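Long-range contacts in aspartokinase 1, chloroplastic (Arabidopsis thaliana, PDB 2CDQ), which catalyses the ATP-dependent phosphorylation of L-aspartate to 4-phospho-L-aspartate, the first step in making lysine, threonine, methionine and isoleucine: residues A[94-98]-A[119-123]; A[104-110]-A[154-158]; A[340-346]-A[414-420]; A[436-440]-A[461-465]. All blocks are in the same frame, centred on the assembly; numbering follows the deposited sequence.

How the interactions relate
Interactions 1 and 2 lie in the amino acid kinase domain and share helix 92-108: interaction 1 sets it antiparallel to helix 113-132, and interaction 2, about 17 Å away between centres, sets it nearly parallel to helix 137-161. Both are mainly apolar, interaction 1 buried and interaction 2 partly so, but the former ends in a salt bridge and the latter relies on aliphatic and CH-pi packing. Interactions 3 and 4 belong to the ACT region, more than 40 Å from the first pair between centres. Interaction 3 is backbone pairing at a partly exposed sheet edge; interaction 4 is a fully buried helix-on-sheet contact. These two meet where Met343 and Arg420 pack on Ile465, and both reach the second subunit.

Interaction 1 of 4, residues A[94-98]-A[119-123]; sequences LSIIK and LEELE
Leu94 and Leu122 pass antiparallel to each other, with Leu94 CD1 4.0 Å from Leu122 CG. Ile97 meets the same leucine at about a right angle: its CG2 branch approaches Leu122 CD2 at 3.9 Å, so that Leu122 CD2 touches both Leu94 and Ile97. One turn earlier in its helix, Leu119 lays CD1 against the backbone of the other helix, 3.8 Å from Lys98 O. Leu73 of helix 69-80 touches Ile97 and Leu122, while on helix 137-161 Leu150 packs on Leu119, and Leu143 and Phe146 on Leu122. The two segments belong to an antiparallel helical hairpin of the amino acid kinase domain, helices 92-108 and 113-132; the segment axes run at 172° and approach to 11.0 Å. Farther out, the second methyl of Leu94, CD2, packs against the aliphatic part of Glu123, 3.8 Å from CG. Glu123 stays extended beyond CG and carries its carboxylate past this methyl, while Lys98 bends at chi3 (90°) to bring its amine round. The resulting salt bridge joins Lys98 NZ to Glu123 OE1 at 3.0 Å, the amine standing above the carboxylate plane, 36° out of it, at the partly exposed margin.

Interaction 2 of 4, residues A[104-110]-A[154-158]; sequences TVKELNI and IFAAY
Leu108 and Tyr158 form a CH-pi contact: Leu108 CD2 sits over one face of the phenol ring, 3.8 Å from the Tyr158 ring centroid and 20° off the normal, displaced toward the CD1-CE1 side. The other methyl of Leu108 turns to the aliphatic packing, CD1 lying 3.7 Å from Ile154 CG2, so the two branches serve different neighbours. Ile154 CG2 also receives Thr104 CG2 at 3.8 Å. In Thr104 this methyl lies opposite the backbone N (chi1 -56° for OG1), which leaves the hydroxyl beside that nitrogen, hydrogen-bonded to Leu100 O. Val105 CG2 reaches the remaining branch of Ile154, at CG1. Helices 92-108 and 137-161 run side by side in the amino acid kinase domain, their segments 104-108 and 154-158 12° from parallel. Helix 137-161 also carries the substrate-binding residue Glu148, whose side chain is about 11 Å from that of Ile154. Packing against backbone comes from beyond the helix end. A Schellman motif closes 92-108 at Asn109, with Ile110 N bonded to Val105 O at 3.1 Å, and this turn swings Ile110 back toward the partner helix. There Ile110 CD1 rests over the turn between Ile154 and Tyr158, 3.5 Å from Tyr158 N, while in a side-chain contact its CG2 meets Ala157 CB at 3.6 Å.

Interaction 3 of 4, residues A[340-346]-A[414-420]; sequences NVTMLDI and VNLLKGR
Val341, Met343 and Asp345 form antiparallel hydrogen-bonded pairs with Arg420, Leu417 and Asn415, each pair joined by two backbone bonds; the N-H...O angle from Met343 N to Leu417 O is 177°. The register slips by one between Val341 and Met343, where 414-420 carries the extra residue. Asn340 and Val341 both face Arg420, a G1 beta bulge. Strands 341-347 and 413-418 are the first and last of a ferredoxin-like ACT fold, adjacent in its sheet, with 413-418 outermost within the chain; the chain turns a corner at Gly419, so Arg420 already starts the next strand. On the face covered by helix 398-408, Leu344, Ile346, Val414 and Leu416 pack in and touch Leu408 or Leu401. Leu344 CD2 lies 4.2 Å from Val414 CG1, and nearer Val341, Thr342 CG2 meets Leu416 CD2 at 3.7 Å. On the other face Met343 and Leu417 run alongside in the same sense, CE of Met343 3.6 Å from CD1 of Leu417. Met343 and Asp345 also pack on Ala457 of the second subunit; Asp345 OD1 makes a salt bridge with Lys459 of that subunit and a hydrogen bond with Ser383. Arg420 doubles back through bends at chi2 and chi3, laying a face of its guanidinium over Leu417 CB; NH1 bonds to Gln451, and NE, with Lys418 O in the guanidinium plane, donates to that oxygen at 3.1 Å.

Interaction 4 of 4, residues A[436-440]-A[461-465]; sequences LERAF and NISFI
Wholly apolar, this helix-on-sheet contact sets Leu436, Ala439 and Phe440 of helix 432-446 against Ile462 and Phe464 of strand 461-467. All five residues are buried. Leu436 and Ile462 meet end to end at their terminal methyls, with Leu436 CD1 3.7 Å from Ile462 CD1. Ile462 gets there in an extended form: its CG1 lies opposite the backbone N (chi1 -179°) and CD1 continues straight on toward the helix. The same Leu436 methyl touches the Phe464 ring at its edge, near the ring plane, 4.3 Å from CZ. In the ACT fold helices pack on one face of an antiparallel sheet, and here segment 436-440 runs at 22° to 461-465, their axes 12.4 Å apart, leaving room for a layer of side chains. Within that layer Phe440 and Phe464 meet obliquely, centroids 5.1 Å apart and planes at 58°, the closest atoms being Phe440 CZ and Phe464 CE2 at 3.6 Å. Ala439 CB approaches Phe464 CZ from the helix at 4.4 Å. Val450 packs on both phenylalanines, and Leu425 of the neighbouring strand on Ile462 and Phe464. Leu436 and Phe440 further pack on Phe440 and Leu436, respectively, of the second subunit.

Interaction 1 of 4, residues A[94-98]-A[119-123]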
loop_
_atom_site.group_PDB
_atom_site.type_symbol
_atom_site.label_atom_id
_atom_site.label_comp_id
_atom_site.label_asym_id
_atom_site.label_seq_id
_atom_site.Cartn_x
_atom_site.Cartn_y
_atom_site.Cartn_z
ATOM N N LEU A 94 35.831 21.780 -8.307
ATOM C CA LEU A 94 36.431 22.917 -7.612
ATOM C C LEU A 94 36.893 24.004 -8.587
ATOM O O LEU A 94 36.696 25.194 -8.329
ATOM C CB LEU A 94 37.581 22.468 -6.706
ATOM C CG LEU A 94 38.439 23.549 -6.043
ATOM C CD1 LEU A 94 37.637 24.395 -5.061
ATOM C CD2 LEU A 94 39.628 22.909 -5.358
ATOM N N SER A 95 37.494 23.590 -9.703
ATOM C CA SER A 95 37.891 24.520 -10.771
ATOM C C SER A 95 36.685 25.245 -11.376
ATOM O O SER A 95 36.767 26.428 -11.716
ATOM C CB SER A 95 38.665 23.790 -11.874
ATOM O OG SER A 95 39.902 23.301 -11.389
ATOM N N ILE A 96 35.573 24.525 -11.502
ATOM C CA ILE A 96 34.348 25.086 -12.056
ATOM C C ILE A 96 33.766 26.142 -11.110
ATOM O O ILE A 96 33.454 27.261 -11.536
ATOM C CB ILE A 96 33.314 23.976 -12.385
ATOM C CG1 ILE A 96 33.815 23.116 -13.553
ATOM C CG2 ILE A 96 31.952 24.576 -12.702
ATOM C CD1 ILE A 96 33.168 21.747 -13.651
ATOM N N ILE A 97 33.648 25.790 -9.830
ATOM C CA ILE A 97 33.078 26.688 -8.827
ATOM C C ILE A 97 33.941 27.939 -8.656
ATOM O O ILE A 97 33.413 29.053 -8.583
ATOM C CB ILE A 97 32.856 25.973 -7.475
ATOM C CG1 ILE A 97 31.782 24.898 -7.621
ATOM C CG2 ILE A 97 32.440 26.970 -6.385
ATOM C CD1 ILE A 97 31.851 23.821 -6.571
ATOM N N LYS A 98 35.261 27.753 -8.609
ATOM C CA LYS A 98 36.197 28.875 -8.520
ATOM C C LYS A 98 35.999 29.884 -9.654
ATOM O O LYS A 98 35.847 31.080 -9.399
ATOM C CB LYS A 98 37.648 28.383 -8.494
ATOM C CG LYS A 98 38.139 27.962 -7.121
ATOM C CD LYS A 98 39.366 27.061 -7.212
ATOM C CE LYS A 98 40.660 27.847 -7.189
ATOM N NZ LYS A 98 41.809 26.934 -7.419
ATOM N N LEU A 119 36.531 31.207 -1.314
ATOM C CA LEU A 119 37.035 30.189 -2.232
ATOM C C LEU A 119 38.310 29.543 -1.693
ATOM O O LEU A 119 38.499 28.328 -1.828
ATOM C CB LEU A 119 37.259 30.769 -3.631
ATOM C CG LEU A 119 36.036 31.301 -4.391
ATOM C CD1 LEU A 119 36.454 31.892 -5.721
ATOM C CD2 LEU A 119 34.983 30.222 -4.614
ATOM N N GLU A 120 39.170 30.359 -1.081
ATOM C CA GLU A 120 40.350 29.867 -0.363
ATOM C C GLU A 120 39.943 28.794 0.638
ATOM O O GLU A 120 40.462 27.677 0.613
ATOM C CB GLU A 120 41.054 31.009 0.375
ATOM C CG GLU A 120 41.859 31.959 -0.508
ATOM C CD GLU A 120 43.207 31.388 -0.939
ATOM O OE1 GLU A 120 43.916 32.082 -1.722
ATOM O OE2 GLU A 120 43.560 30.259 -0.497
ATOM N N GLU A 121 38.999 29.153 1.508
ATOM C CA GLU A 121 38.420 28.244 2.491
ATOM C C GLU A 121 37.925 26.936 1.874
ATOM O O GLU A 121 38.276 25.856 2.352
ATOM C CB GLU A 121 37.268 28.928 3.223
ATOM C CG GLU A 121 37.613 29.481 4.593
ATOM C CD GLU A 121 36.378 29.613 5.480
ATOM O OE1 GLU A 121 35.645 28.604 5.641
ATOM O OE2 GLU A 121 36.140 30.722 6.015
ATOM N N LEU A 122 37.113 27.043 0.821
ATOM C CA LEU A 122 36.557 25.876 0.129
ATOM C C LEU A 122 37.646 24.894 -0.292
ATOM O O LEU A 122 37.544 23.695 -0.026
ATOM C CB LEU A 122 35.713 26.306 -1.079
ATOM C CG LEU A 122 35.184 25.223 -2.028
ATOM C CD1 LEU A 122 34.326 24.197 -1.302
ATOM C CD2 LEU A 122 34.401 25.854 -3.164
ATOM N N GLU A 123 38.685 25.414 -0.941
ATOM C CA GLU A 123 39.836 24.607 -1.342
ATOM C C GLU A 123 40.544 23.995 -0.123
ATOM O O GLU A 123 40.975 22.838 -0.163
ATOM C CB GLU A 123 40.810 25.446 -2.176
ATOM C CG GLU A 123 41.920 24.642 -2.844
ATOM C CD GLU A 123 42.599 25.390 -3.978
ATOM O OE1 GLU A 123 42.053 26.413 -4.449
ATOM O OE2 GLU A 123 43.680 24.941 -4.411
#

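Interaction 2 of 4, residues A[104-110]-A[154-158]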
loop_
_atom_site.group_PDB
_atom_site.type_symbol
_atom_site.label_atom_id
_atom_site.label_comp_id
_atom_site.label_asym_id
_atom_site.label_seq_id
_atom_site.Cartn_x
_atom_site.Cartn_y
_atom_site.Cartn_z
ATOM N N THR A 104 31.837 35.940 -12.216
ATOM C CA THR A 104 30.599 36.649 -11.881
ATOM C C THR A 104 30.904 37.977 -11.187
ATOM O O THR A 104 30.269 38.999 -11.460
ATOM C CB THR A 104 29.682 35.782 -10.983
ATOM O OG1 THR A 104 29.423 34.533 -11.633
ATOM C CG2 THR A 104 28.350 36.484 -10.701
ATOM N N VAL A 105 31.875 37.939 -10.281
ATOM C CA VAL A 105 32.384 39.130 -9.615
ATOM C C VAL A 105 32.938 40.126 -10.647
ATOM O O VAL A 105 32.660 41.332 -10.580
ATOM C CB VAL A 105 33.460 38.731 -8.576
ATOM C CG1 VAL A 105 34.382 39.895 -8.245
ATOM C CG2 VAL A 105 32.798 38.190 -7.327
ATOM N N LYS A 106 33.704 39.602 -11.605
ATOM C CA LYS A 106 34.300 40.397 -12.675
ATOM C C LYS A 106 33.217 41.176 -13.421
ATOM O O LYS A 106 33.314 42.390 -13.574
ATOM C CB LYS A 106 35.064 39.485 -13.650
ATOM C CG LYS A 106 36.164 40.169 -14.471
ATOM C CD LYS A 106 36.072 39.823 -15.971
ATOM C CE LYS A 106 36.215 38.320 -16.276
ATOM N NZ LYS A 106 35.581 37.950 -17.589
ATOM N N GLU A 107 32.181 40.468 -13.859
ATOM C CA GLU A 107 31.128 41.054 -14.678
ATOM C C GLU A 107 30.214 42.001 -13.911
ATOM O O GLU A 107 29.770 43.012 -14.449
ATOM C CB GLU A 107 30.294 39.967 -15.350
ATOM C CG GLU A 107 29.177 40.529 -16.201
ATOM C CD GLU A 107 28.399 39.471 -16.947
ATOM O OE1 GLU A 107 27.304 39.815 -17.451
ATOM O OE2 GLU A 107 28.873 38.310 -17.028
ATOM N N LEU A 108 29.915 41.671 -12.663
ATOM C CA LEU A 108 29.042 42.524 -11.876
ATOM C C LEU A 108 29.818 43.715 -11.335
ATOM O O LEU A 108 29.237 44.633 -10.741
ATOM C CB LEU A 108 28.356 41.734 -10.758
ATOM C CG LEU A 108 27.310 40.704 -11.205
ATOM C CD1 LEU A 108 26.637 40.069 -9.999
ATOM C CD2 LEU A 108 26.266 41.312 -12.146
ATOM N N ASN A 109 31.131 43.692 -11.567
ATOM C CA ASN A 109 32.037 44.777 -11.194
ATOM C C ASN A 109 32.067 45.047 -9.680
ATOM O O ASN A 109 31.940 46.193 -9.228
ATOM C CB ASN A 109 31.711 46.039 -11.997
ATOM C CG ASN A 109 32.821 47.059 -11.955
ATOM O OD1 ASN A 109 33.976 46.761 -12.270
ATOM N ND2 ASN A 109 32.476 48.281 -11.571
ATOM N N ILE A 110 32.241 43.970 -8.912
ATOM C CA ILE A 110 32.308 44.026 -7.452
ATOM C C ILE A 110 33.737 43.785 -6.968
ATOM O O ILE A 110 34.549 43.187 -7.682
ATOM C CB ILE A 110 31.378 42.966 -6.818
ATOM C CG1 ILE A 110 29.920 43.270 -7.143
ATOM C CG2 ILE A 110 31.565 42.883 -5.299
ATOM C CD1 ILE A 110 29.045 42.048 -7.039
ATOM N N ILE A 154 27.559 37.818 -3.396
ATOM C CA ILE A 154 27.702 38.399 -4.725
ATOM C C ILE A 154 26.504 39.303 -5.012
ATOM O O ILE A 154 26.671 40.480 -5.344
ATOM C CB ILE A 154 27.861 37.313 -5.818
ATOM C CG1 ILE A 154 29.245 36.671 -5.718
ATOM C CG2 ILE A 154 27.669 37.904 -7.196
ATOM C CD1 ILE A 154 29.415 35.387 -6.503
ATOM N N PHE A 155 25.299 38.763 -4.846
ATOM C CA PHE A 155 24.092 39.511 -5.176
ATOM C C PHE A 155 23.924 40.761 -4.310
ATOM O O PHE A 155 23.580 41.831 -4.823
ATOM C CB PHE A 155 22.853 38.617 -5.101
ATOM C CG PHE A 155 21.656 39.188 -5.800
ATOM C CD1 PHE A 155 21.598 39.226 -7.193
ATOM C CD2 PHE A 155 20.585 39.686 -5.073
ATOM C CE1 PHE A 155 20.489 39.759 -7.848
ATOM C CE2 PHE A 155 19.467 40.216 -5.720
ATOM C CZ PHE A 155 19.420 40.254 -7.109
ATOM N N ALA A 156 24.182 40.626 -3.009
ATOM C CA ALA A 156 24.053 41.747 -2.080
ATOM C C ALA A 156 24.991 42.889 -2.469
ATOM O O ALA A 156 24.563 44.044 -2.577
ATOM C CB ALA A 156 24.319 41.299 -0.652
ATOM N N ALA A 157 26.260 42.548 -2.693
ATOM C CA ALA A 157 27.264 43.509 -3.134
ATOM C C ALA A 157 26.842 44.188 -4.432
ATOM O O ALA A 157 26.981 45.403 -4.567
ATOM C CB ALA A 157 28.614 42.838 -3.291
ATOM N N TYR A 158 26.305 43.405 -5.370
ATOM C CA TYR A 158 25.857 43.940 -6.665
ATOM C C TYR A 158 24.718 44.953 -6.539
ATOM O O TYR A 158 24.755 46.003 -7.184
ATOM C CB TYR A 158 25.481 42.815 -7.641
ATOM C CG TYR A 158 24.850 43.306 -8.925
ATOM C CD1 TYR A 158 25.590 44.037 -9.861
ATOM C CD2 TYR A 158 23.508 43.047 -9.205
ATOM C CE1 TYR A 158 25.002 44.505 -11.047
ATOM C CE2 TYR A 158 22.913 43.501 -10.384
ATOM C CZ TYR A 158 23.665 44.228 -11.300
ATOM O OH TYR A 158 23.072 44.674 -12.461
#

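Interaction 3 of 4, residues A[340-346]-A[414-420]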
loop_
_atom_site.group_PDB
_atom_site.type_symbol
_atom_site.label_atom_id
_atom_site.label_comp_id
_atom_site.label_asym_id
_atom_site.label_seq_id
_atom_site.Cartn_x
_atom_site.Cartn_y
_atom_site.Cartn_z
ATOM N N ASN A 340 11.224 6.418 -15.395
ATOM C CA ASN A 340 12.125 5.347 -14.946
ATOM C C ASN A 340 12.032 4.932 -13.489
ATOM O O ASN A 340 12.941 5.204 -12.706
ATOM C CB ASN A 340 13.577 5.703 -15.266
ATOM C CG ASN A 340 14.118 4.914 -16.424
ATOM O OD1 ASN A 340 14.434 5.474 -17.475
ATOM N ND2 ASN A 340 14.220 3.598 -16.250
ATOM N N VAL A 341 10.938 4.269 -13.132
ATOM C CA VAL A 341 10.777 3.761 -11.777
ATOM C C VAL A 341 10.951 2.251 -11.743
ATOM O O VAL A 341 10.732 1.560 -12.742
ATOM C CB VAL A 341 9.422 4.173 -11.132
ATOM C CG1 VAL A 341 9.301 5.696 -11.067
ATOM C CG2 VAL A 341 8.225 3.544 -11.870
ATOM N N THR A 342 11.358 1.760 -10.580
ATOM C CA THR A 342 11.542 0.342 -10.349
ATOM C C THR A 342 10.390 -0.161 -9.490
ATOM O O THR A 342 10.120 0.388 -8.418
ATOM C CB THR A 342 12.887 0.093 -9.659
ATOM O OG1 THR A 342 13.941 0.544 -10.520
ATOM C CG2 THR A 342 13.082 -1.386 -9.332
ATOM N N MET A 343 9.709 -1.196 -9.977
ATOM C CA MET A 343 8.559 -1.772 -9.287
ATOM C C MET A 343 8.881 -3.152 -8.741
ATOM O O MET A 343 9.549 -3.947 -9.405
ATOM C CB MET A 343 7.346 -1.844 -10.223
ATOM C CG MET A 343 6.168 -2.641 -9.671
ATOM S SD MET A 343 4.644 -2.473 -10.617
ATOM C CE MET A 343 5.028 -3.360 -12.125
ATOM N N LEU A 344 8.402 -3.424 -7.527
ATOM C CA LEU A 344 8.558 -4.736 -6.898
ATOM C C LEU A 344 7.219 -5.370 -6.585
ATOM O O LEU A 344 6.292 -4.686 -6.156
ATOM C CB LEU A 344 9.395 -4.654 -5.618
ATOM C CG LEU A 344 10.909 -4.575 -5.819
ATOM C CD1 LEU A 344 11.361 -3.147 -5.632
ATOM C CD2 LEU A 344 11.622 -5.486 -4.844
ATOM N N ASP A 345 7.135 -6.680 -6.803
ATOM C CA ASP A 345 5.947 -7.461 -6.477
ATOM C C ASP A 345 6.290 -8.537 -5.448
ATOM O O ASP A 345 7.236 -9.305 -5.628
ATOM C CB ASP A 345 5.368 -8.090 -7.744
ATOM C CG ASP A 345 4.104 -8.887 -7.482
ATOM O OD1 ASP A 345 3.180 -8.366 -6.820
ATOM O OD2 ASP A 345 4.031 -10.040 -7.957
ATOM N N ILE A 346 5.516 -8.582 -4.369
ATOM C CA ILE A 346 5.797 -9.472 -3.246
ATOM C C ILE A 346 4.557 -10.322 -2.953
ATOM O O ILE A 346 3.604 -9.844 -2.332
ATOM C CB ILE A 346 6.222 -8.651 -1.990
ATOM C CG1 ILE A 346 7.494 -7.851 -2.274
ATOM C CG2 ILE A 346 6.431 -9.544 -0.772
ATOM C CD1 ILE A 346 7.633 -6.617 -1.428
ATOM N N VAL A 414 9.117 -13.044 -5.081
ATOM C CA VAL A 414 9.422 -11.652 -5.407
ATOM C C VAL A 414 9.704 -11.463 -6.895
ATOM O O VAL A 414 10.330 -12.314 -7.528
ATOM C CB VAL A 414 10.636 -11.153 -4.583
ATOM C CG1 VAL A 414 10.739 -9.631 -4.625
ATOM C CG2 VAL A 414 10.535 -11.634 -3.139
ATOM N N ASN A 415 9.230 -10.345 -7.443
ATOM C CA ASN A 415 9.499 -9.966 -8.830
ATOM C C ASN A 415 9.905 -8.507 -8.966
ATOM O O ASN A 415 9.181 -7.613 -8.520
ATOM C CB ASN A 415 8.284 -10.237 -9.717
ATOM C CG ASN A 415 8.340 -11.593 -10.390
ATOM O OD1 ASN A 415 8.420 -12.630 -9.730
ATOM N ND2 ASN A 415 8.287 -11.590 -11.716
ATOM N N LEU A 416 11.063 -8.272 -9.581
ATOM C CA LEU A 416 11.545 -6.913 -9.840
ATOM C C LEU A 416 11.300 -6.527 -11.296
ATOM O O LEU A 416 11.596 -7.301 -12.212
ATOM C CB LEU A 416 13.035 -6.794 -9.502
ATOM C CG LEU A 416 13.616 -5.393 -9.277
ATOM C CD1 LEU A 416 14.803 -5.463 -8.345
ATOM C CD2 LEU A 416 14.014 -4.723 -10.579
ATOM N N LEU A 417 10.756 -5.332 -11.506
ATOM C CA LEU A 417 10.501 -4.845 -12.859
ATOM C C LEU A 417 11.039 -3.424 -13.059
ATOM O O LEU A 417 10.516 -2.457 -12.497
ATOM C CB LEU A 417 9.006 -4.940 -13.206
ATOM C CG LEU A 417 8.402 -6.353 -13.216
ATOM C CD1 LEU A 417 6.968 -6.345 -12.706
ATOM C CD2 LEU A 417 8.496 -7.025 -14.584
ATOM N N LYS A 418 12.100 -3.313 -13.852
ATOM C CA LYS A 418 12.693 -2.022 -14.168
ATOM C C LYS A 418 11.958 -1.350 -15.322
ATOM O O LYS A 418 11.076 -1.944 -15.943
ATOM C CB LYS A 418 14.185 -2.184 -14.487
ATOM C CG LYS A 418 15.080 -2.312 -13.245
ATOM C CD LYS A 418 16.532 -2.658 -13.589
ATOM C CE LYS A 418 16.736 -4.165 -13.754
ATOM N NZ LYS A 418 18.183 -4.538 -13.815
ATOM N N GLY A 419 12.308 -0.097 -15.584
ATOM C CA GLY A 419 11.785 0.623 -16.738
ATOM C C GLY A 419 10.286 0.828 -16.790
ATOM O O GLY A 419 9.693 0.746 -17.865
ATOM N N ARG A 420 9.678 1.087 -15.631
ATOM C CA ARG A 420 8.273 1.535 -15.560
ATOM C C ARG A 420 8.206 3.050 -15.360
ATOM O O ARG A 420 9.233 3.718 -15.253
ATOM C CB ARG A 420 7.488 0.832 -14.434
ATOM C CG ARG A 420 7.699 -0.671 -14.308
ATOM C CD ARG A 420 7.096 -1.450 -15.458
ATOM N NE ARG A 420 8.052 -2.458 -15.913
ATOM C CZ ARG A 420 7.736 -3.635 -16.445
ATOM N NH1 ARG A 420 6.471 -3.995 -16.597
ATOM N NH2 ARG A 420 8.702 -4.460 -16.816
HETATM O O HOH W 1 14.050 1.806 -13.508
#

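Interaction 4 of 4, residues A[436-440]-A[461-465]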
loop_
_atom_site.group_PDB
_atom_site.type_symbol
_atom_site.label_atom_id
_atom_site.label_comp_id
_atom_site.label_asym_id
_atom_site.label_seq_id
_atom_site.Cartn_x
_atom_site.Cartn_y
_atom_site.Cartn_z
ATOM N N LEU A 436 -12.113 9.072 -14.111
ATOM C CA LEU A 436 -11.595 7.725 -14.326
ATOM C C LEU A 436 -12.169 7.029 -15.544
ATOM O O LEU A 436 -11.436 6.337 -16.250
ATOM C CB LEU A 436 -11.743 6.866 -13.067
ATOM C CG LEU A 436 -10.522 6.768 -12.141
ATOM C CD1 LEU A 436 -9.387 7.699 -12.544
ATOM C CD2 LEU A 436 -10.916 7.017 -10.702
ATOM N N GLU A 437 -13.466 7.212 -15.792
ATOM C CA GLU A 437 -14.086 6.705 -17.024
ATOM C C GLU A 437 -13.337 7.251 -18.238
ATOM O O GLU A 437 -12.952 6.494 -19.134
ATOM C CB GLU A 437 -15.572 7.082 -17.118
ATOM C CG GLU A 437 -16.244 6.525 -18.388
ATOM C CD GLU A 437 -17.632 7.092 -18.685
ATOM O OE1 GLU A 437 -18.188 7.848 -17.856
ATOM O OE2 GLU A 437 -18.175 6.761 -19.761
ATOM N N ARG A 438 -13.121 8.564 -18.243
ATOM C CA ARG A 438 -12.459 9.239 -19.353
ATOM C C ARG A 438 -11.013 8.765 -19.533
ATOM O O ARG A 438 -10.612 8.384 -20.642
ATOM C CB ARG A 438 -12.513 10.753 -19.155
ATOM C CG ARG A 438 -12.280 11.546 -20.423
ATOM C CD ARG A 438 -12.608 13.002 -20.202
ATOM N NE ARG A 438 -12.489 13.806 -21.418
ATOM C CZ ARG A 438 -13.437 13.924 -22.349
ATOM N NH1 ARG A 438 -14.590 13.268 -22.239
ATOM N NH2 ARG A 438 -13.225 14.700 -23.403
ATOM N N ALA A 439 -10.254 8.775 -18.432
ATOM C CA ALA A 439 -8.850 8.371 -18.423
ATOM C C ALA A 439 -8.660 6.987 -19.041
ATOM O O ALA A 439 -7.914 6.827 -20.016
ATOM C CB ALA A 439 -8.306 8.402 -17.012
ATOM N N PHE A 440 -9.359 6.000 -18.486
ATOM C CA PHE A 440 -9.257 4.631 -18.968
ATOM C C PHE A 440 -9.808 4.457 -20.374
ATOM O O PHE A 440 -9.328 3.597 -21.121
ATOM C CB PHE A 440 -9.896 3.654 -17.990
ATOM C CG PHE A 440 -9.088 3.459 -16.747
ATOM C CD1 PHE A 440 -9.409 4.143 -15.578
ATOM C CD2 PHE A 440 -7.977 2.616 -16.753
ATOM C CE1 PHE A 440 -8.649 3.975 -14.431
ATOM C CE2 PHE A 440 -7.213 2.440 -15.610
ATOM C CZ PHE A 440 -7.545 3.118 -14.447
ATOM N N ASN A 461 -4.951 12.670 -5.634
ATOM C CA ASN A 461 -3.892 12.030 -6.416
ATOM C C ASN A 461 -4.169 10.546 -6.664
ATOM O O ASN A 461 -4.251 9.759 -5.721
ATOM C CB ASN A 461 -2.557 12.200 -5.663
ATOM C CG ASN A 461 -1.356 11.591 -6.395
ATOM O OD1 ASN A 461 -1.474 10.619 -7.140
ATOM N ND2 ASN A 461 -0.182 12.161 -6.155
ATOM N N ILE A 462 -4.306 10.166 -7.930
ATOM C CA ILE A 462 -4.374 8.747 -8.295
ATOM C C ILE A 462 -3.250 8.379 -9.262
ATOM O O ILE A 462 -3.030 9.067 -10.258
ATOM C CB ILE A 462 -5.765 8.342 -8.854
ATOM C CG1 ILE A 462 -5.796 6.850 -9.196
ATOM C CG2 ILE A 462 -6.158 9.206 -10.050
ATOM C CD1 ILE A 462 -7.048 6.403 -9.930
ATOM N N SER A 463 -2.536 7.301 -8.953
ATOM C CA SER A 463 -1.362 6.918 -9.729
ATOM C C SER A 463 -1.571 5.657 -10.567
ATOM O O SER A 463 -2.127 4.670 -10.085
ATOM C CB SER A 463 -0.155 6.747 -8.806
ATOM O OG SER A 463 0.146 7.962 -8.137
ATOM N N PHE A 464 -1.130 5.712 -11.824
ATOM C CA PHE A 464 -1.038 4.530 -12.683
ATOM C C PHE A 464 0.415 4.186 -12.919
ATOM O O PHE A 464 1.221 5.064 -13.233
ATOM C CB PHE A 464 -1.638 4.771 -14.070
ATOM C CG PHE A 464 -2.988 5.400 -14.066
ATOM C CD1 PHE A 464 -3.282 6.403 -14.980
ATOM C CD2 PHE A 464 -3.970 4.991 -13.170
ATOM C CE1 PHE A 464 -4.532 6.995 -15.003
ATOM C CE2 PHE A 464 -5.225 5.578 -13.179
ATOM C CZ PHE A 464 -5.508 6.584 -14.096
ATOM N N ILE A 465 0.746 2.906 -12.808
ATOM C CA ILE A 465 2.062 2.441 -13.244
ATOM C C ILE A 465 1.985 1.923 -14.682
ATOM O O ILE A 465 1.176 1.052 -15.018
ATOM C CB ILE A 465 2.693 1.423 -12.270
ATOM C CG1 ILE A 465 3.277 2.153 -11.062
ATOM C CG2 ILE A 465 3.782 0.607 -12.955
ATOM C CD1 ILE A 465 2.241 2.697 -10.098
#